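Local coordinates for large adhesion protein (Lap) involved in biofilm formation (Marinobacter hydrocarbonoclasticus, PDB 6XI3) that forms part of the extending region of a large RTX adhesin in biofilm formation, its tandem Ig-like domains binding calcium that probably keeps the chain extended towards its target, at residues L93-L98 / G118-T123; T147-P152 / A201-G206. All blocks are in the same frame, centred on the assembly; numbering follows the deposited sequence.

Contact 1 of 2, residues L93-L98 / G118-T123. With CA (calcium ion), chain E.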
loop_
_atom_site.group_PDB
_atom_site.type_symbol
_atom_site.label_atom_id
_atom_site.label_comp_id
_atom_site.label_asym_id
_atom_site.label_seq_id
_atom_site.Cartn_x
_atom_site.Cartn_y
_atom_site.Cartn_z
ATOM N N LEU A 93 -10.569 22.318 43.987
ATOM C CA LEU A 93 -9.545 21.259 44.007
ATOM C C LEU A 93 -9.684 20.429 42.729
ATOM O O LEU A 93 -10.796 20.389 42.150
ATOM C CB LEU A 93 -9.672 20.380 45.245
ATOM C CG LEU A 93 -9.587 21.141 46.571
ATOM C CD1 LEU A 93 -9.673 20.181 47.750
ATOM C CD2 LEU A 93 -8.320 21.968 46.640
ATOM N N VAL A 94 -8.584 19.796 42.332
ATOM C CA VAL A 94 -8.566 18.842 41.191
ATOM C C VAL A 94 -8.739 17.424 41.720
ATOM O O VAL A 94 -8.480 17.184 42.900
ATOM C CB VAL A 94 -7.304 18.994 40.325
ATOM C CG1 VAL A 94 -7.242 20.382 39.720
ATOM C CG2 VAL A 94 -6.016 18.642 41.063
ATOM N N ASP A 95 -9.131 16.522 40.821
ATOM C CA ASP A 95 -9.360 15.089 41.100
ATOM C C ASP A 95 -8.057 14.427 41.560
ATOM O O ASP A 95 -6.960 14.918 41.237
ATOM C CB ASP A 95 -9.975 14.384 39.879
ATOM C CG ASP A 95 -11.459 14.657 39.666
ATOM O OD1 ASP A 95 -12.031 15.489 40.436
ATOM O OD2 ASP A 95 -12.049 14.008 38.764
ATOM N N GLY A 96 -8.219 13.300 42.238
ATOM C CA GLY A 96 -7.133 12.504 42.819
ATOM C C GLY A 96 -7.277 12.460 44.327
ATOM O O GLY A 96 -8.417 12.616 44.837
ATOM N N SER A 97 -6.165 12.271 45.025
ATOM C CA SER A 97 -6.149 12.138 46.500
ATOM C C SER A 97 -6.510 13.489 47.127
ATOM O O SER A 97 -6.172 14.534 46.567
ATOM C CB SER A 97 -4.805 11.672 46.967
ATOM O OG SER A 97 -3.843 12.643 46.563
ATOM N N LEU A 98 -7.194 13.447 48.258
ATOM C CA LEU A 98 -7.408 14.612 49.145
ATOM C C LEU A 98 -6.734 14.268 50.458
ATOM O O LEU A 98 -7.009 13.160 50.958
ATOM C CB LEU A 98 -8.904 14.825 49.393
ATOM C CG LEU A 98 -9.736 15.136 48.160
ATOM C CD1 LEU A 98 -11.217 15.177 48.511
ATOM C CD2 LEU A 98 -9.272 16.448 47.549
ATOM N N GLY A 118 -9.047 10.901 51.381
ATOM C CA GLY A 118 -10.166 10.444 50.546
ATOM C C GLY A 118 -9.780 10.651 49.102
ATOM O O GLY A 118 -8.602 11.018 48.845
ATOM N N ALA A 119 -10.714 10.451 48.198
ATOM C CA ALA A 119 -10.480 10.619 46.746
ATOM C C ALA A 119 -11.582 11.529 46.184
ATOM O O ALA A 119 -12.724 11.450 46.685
ATOM C CB ALA A 119 -10.458 9.247 46.114
ATOM N N LEU A 120 -11.229 12.394 45.228
ATOM C CA LEU A 120 -12.163 13.274 44.498
ATOM C C LEU A 120 -12.208 12.819 43.030
ATOM O O LEU A 120 -11.121 12.640 42.431
ATOM C CB LEU A 120 -11.651 14.710 44.597
ATOM C CG LEU A 120 -12.466 15.783 43.874
ATOM C CD1 LEU A 120 -13.901 15.857 44.386
ATOM C CD2 LEU A 120 -11.802 17.144 44.024
ATOM N N ASP A 121 -13.417 12.670 42.486
ATOM C CA ASP A 121 -13.649 12.310 41.061
ATOM C C ASP A 121 -14.902 13.033 40.582
ATOM O O ASP A 121 -15.948 12.408 40.463
ATOM C CB ASP A 121 -13.686 10.801 40.861
ATOM C CG ASP A 121 -13.703 10.395 39.382
ATOM O OD1 ASP A 121 -13.475 11.255 38.481
ATOM O OD2 ASP A 121 -13.890 9.226 39.156
ATOM N N ALA A 122 -14.766 14.345 40.463
ATOM C CA ALA A 122 -15.801 15.291 40.045
ATOM C C ALA A 122 -15.748 15.445 38.529
ATOM O O ALA A 122 -16.710 15.978 38.026
ATOM C CB ALA A 122 -15.593 16.625 40.718
ATOM N N THR A 123 -14.653 15.060 37.857
ATOM C CA THR A 123 -14.495 15.285 36.384
ATOM C C THR A 123 -14.181 13.959 35.666
ATOM O O THR A 123 -13.226 13.262 36.069
ATOM C CB THR A 123 -13.451 16.374 36.108
ATOM O OG1 THR A 123 -13.783 17.529 36.873
ATOM C CG2 THR A 123 -13.389 16.792 34.656
HETATM CA CA CA E . -11.719 12.227 37.404
HETATM O O HOH W 1 -11.653 10.375 35.899
#
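D95 reaches across to the loop that follows L120 and joins it in two ways, by hydrogen bonds and through a calcium ion. Its CB lies 3.3 Å from L120 O. With CG turned anti to the carbonyl carbon (chi1 -76°), the carboxylate stands over the start of that loop and crosses the L120 side chain at about a right angle. OD1 rests 3.5 Å from L120 CG and accepts from A122 N at 3.0 Å; OD2 accepts from T123 N. Both N-H groups arrive on the syn side, 28° and 17° out of the carboxylate plane, so two successive backbone amides fix the rotation of the group. OD2 is also a calcium ligand at 2.3 Å; D121 OD1, T123 O and a water bind the same ion, and D149 and N205 complete the site. The metal probably offsets repulsion between D95 OD2 and D121 OD1, 3.1 Å apart. Behind the site the backbones pair as antiparallel strands: G96 and L120 exchange N-H...O bonds, the L120 N to G96 O one being 2.8 Å long, and L98 and G118 form the next hydrogen-bonded pair. L98 CD1 packs 4.0 Å from L120 CB on the face they share. The whole is the open end of the hairpin of strands 96-105 and 111-120, an edge pair of a four-stranded antiparallel sheet, with V37 of strand 29-38 packing against both leucines.

Contact 2 of 2, residues T147-P152 / A201-G206. With CA (calcium ion), chain E.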
loop_
_atom_site.group_PDB
_atom_site.type_symbol
_atom_site.label_atom_id
_atom_site.label_comp_id
_atom_site.label_asym_id
_atom_site.label_seq_id
_atom_site.Cartn_x
_atom_site.Cartn_y
_atom_site.Cartn_z
ATOM N N THR A 147 -7.717 17.255 26.273
ATOM C CA THR A 147 -7.917 16.277 27.357
ATOM C C THR A 147 -8.885 16.871 28.363
ATOM O O THR A 147 -9.018 18.086 28.393
ATOM C CB THR A 147 -6.579 15.897 28.016
ATOM O OG1 THR A 147 -6.035 17.048 28.657
ATOM C CG2 THR A 147 -5.600 15.338 27.008
ATOM N N THR A 148 -9.434 16.008 29.205
ATOM C CA THR A 148 -10.255 16.372 30.377
ATOM C C THR A 148 -9.724 15.560 31.559
ATOM O O THR A 148 -9.529 14.352 31.401
ATOM C CB THR A 148 -11.739 16.076 30.096
ATOM O OG1 THR A 148 -12.095 16.795 28.920
ATOM C CG2 THR A 148 -12.652 16.493 31.222
ATOM N N ASP A 149 -9.515 16.208 32.707
ATOM C CA ASP A 149 -8.998 15.567 33.939
ATOM C C ASP A 149 -7.620 14.920 33.731
ATOM O O ASP A 149 -7.307 13.964 34.430
ATOM C CB ASP A 149 -9.953 14.508 34.488
ATOM C CG ASP A 149 -9.728 14.322 35.991
ATOM O OD1 ASP A 149 -9.186 15.265 36.570
ATOM O OD2 ASP A 149 -10.034 13.230 36.525
ATOM N N VAL A 150 -6.807 15.437 32.825
ATOM C CA VAL A 150 -5.370 15.061 32.705
ATOM C C VAL A 150 -4.534 16.260 33.147
ATOM O O VAL A 150 -4.794 17.356 32.643
ATOM C CB VAL A 150 -5.021 14.659 31.260
ATOM C CG1 VAL A 150 -3.532 14.328 31.120
ATOM C CG2 VAL A 150 -5.896 13.513 30.802
ATOM N N ALA A 151 -3.582 16.050 34.060
ATOM C CA ALA A 151 -2.815 17.137 34.714
ATOM C C ALA A 151 -1.954 17.840 33.680
ATOM O O ALA A 151 -1.280 17.182 32.897
ATOM C CB ALA A 151 -1.946 16.604 35.842
ATOM N N PRO A 152 -1.897 19.184 33.673
ATOM C CA PRO A 152 -0.878 19.886 32.891
ATOM C C PRO A 152 0.523 19.320 33.180
ATOM O O PRO A 152 0.734 18.804 34.280
ATOM C CB PRO A 152 -1.044 21.343 33.337
ATOM C CG PRO A 152 -2.498 21.428 33.702
ATOM C CD PRO A 152 -2.811 20.102 34.368
ATOM N N ALA A 201 -3.176 8.770 27.482
ATOM C CA ALA A 201 -2.664 9.490 28.666
ATOM C C ALA A 201 -3.369 8.901 29.878
ATOM O O ALA A 201 -4.103 7.931 29.695
ATOM C CB ALA A 201 -2.885 10.969 28.488
ATOM N N GLN A 202 -3.098 9.434 31.065
ATOM C CA GLN A 202 -3.746 8.946 32.298
ATOM C C GLN A 202 -4.441 10.146 32.948
ATOM O O GLN A 202 -3.840 11.218 32.996
ATOM C CB GLN A 202 -2.698 8.255 33.179
ATOM C CG GLN A 202 -3.314 7.318 34.198
ATOM C CD GLN A 202 -2.294 6.564 35.018
ATOM O OE1 GLN A 202 -1.692 7.089 35.965
ATOM N NE2 GLN A 202 -2.158 5.294 34.685
ATOM N N ASP A 203 -5.683 9.985 33.371
ATOM C CA ASP A 203 -6.419 11.051 34.070
ATOM C C ASP A 203 -5.984 11.001 35.547
ATOM O O ASP A 203 -5.227 10.083 35.968
ATOM C CB ASP A 203 -7.926 10.951 33.807
ATOM C CG ASP A 203 -8.662 9.881 34.575
ATOM O OD1 ASP A 203 -8.059 9.290 35.505
ATOM O OD2 ASP A 203 -9.851 9.655 34.248
ATOM N N ARG A 204 -6.411 11.979 36.313
ATOM C CA ARG A 204 -5.893 12.168 37.688
ATOM C C ARG A 204 -6.452 11.081 38.602
ATOM O O ARG A 204 -5.997 11.005 39.742
ATOM C CB ARG A 204 -6.288 13.544 38.182
ATOM C CG ARG A 204 -5.722 14.700 37.385
ATOM C CD ARG A 204 -6.155 15.931 38.142
ATOM N NE ARG A 204 -5.583 17.161 37.665
ATOM C CZ ARG A 204 -6.153 17.998 36.817
ATOM N NH1 ARG A 204 -7.313 17.715 36.258
ATOM N NH2 ARG A 204 -5.522 19.092 36.470
ATOM N N ASN A 205 -7.420 10.278 38.153
ATOM C CA ASN A 205 -7.873 9.119 38.965
ATOM C C ASN A 205 -7.168 7.841 38.504
ATOM O O ASN A 205 -7.556 6.791 38.951
ATOM C CB ASN A 205 -9.394 8.991 38.980
ATOM C CG ASN A 205 -10.044 10.191 39.620
ATOM O OD1 ASN A 205 -10.418 11.127 38.915
ATOM N ND2 ASN A 205 -10.156 10.165 40.946
ATOM N N GLY A 206 -6.132 7.933 37.681
ATOM C CA GLY A 206 -5.339 6.753 37.286
ATOM C C GLY A 206 -5.977 5.948 36.159
ATOM O O GLY A 206 -5.576 4.789 35.999
HETATM CA CA CA E . -11.719 12.227 37.404
HETATM O O HOH W 2 -3.244 13.120 34.849
HETATM O O HOH W 1 -11.653 10.375 35.899
#
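D149 turns its CG anti to the backbone N (chi1 -155°), while R204 holds CG anti to the carbonyl carbon and runs extended from CG to NE, so that carboxylate and guanidinium meet beside a calcium ion. The setting is the end of an Ig-like beta-sandwich domain, where the loop after strand 140-148 faces a type I turn from D203 to G206. R204 NH1 donates to D149 OD1 at 3.1 Å in a salt bridge with an N-H...O angle of 163°; the oxygen lies in the guanidinium plane and is met on its anti side, although the two planes are 42° apart. Backbone adds a second tie, R204 N to D149 O at 2.9 Å. A151 N and V150 O lie over one face of the guanidinium, and P152 CD is 3.6 Å from NH2. The other carboxylate oxygen, D149 OD2, binds calcium at 2.1 Å, as does N205 OD1 at 2.3 Å, while N205 ND2 donates to L120 O of the preceding domain. Within the turn, D203 OD1 accepts from N205 N, an Asx turn that probably helps place the N205 ligand. V150 CG1 packs against A201 CB and lies 3.6 Å from Q202 O, and a water bridges A151 N to that same carbonyl. D203 OD2, in the second shell, takes a hydrogen bond at 2.5 Å from the water bound to calcium.

In the fold
Contact 1 closes before contact 2 opens along the chain, and their centres lie about 11 Å apart, near the joint between two successive beta-sandwich domains. Contact 1 belongs to the four-stranded sheet containing strands 96-105 and 111-120. Contact 2 joins the end of strand 140-148, in a three-stranded sheet, to that of strand 193-202, in a four-stranded one. One calcium ion, with its water, is common to both: three protein ligands come from 93-98 / 118-123 and two from 147-152 / 201-206. A direct polar tie also links the two contacts beside the metal. Such bridging is consistent with calcium stiffening the linker and holding the repeats extended.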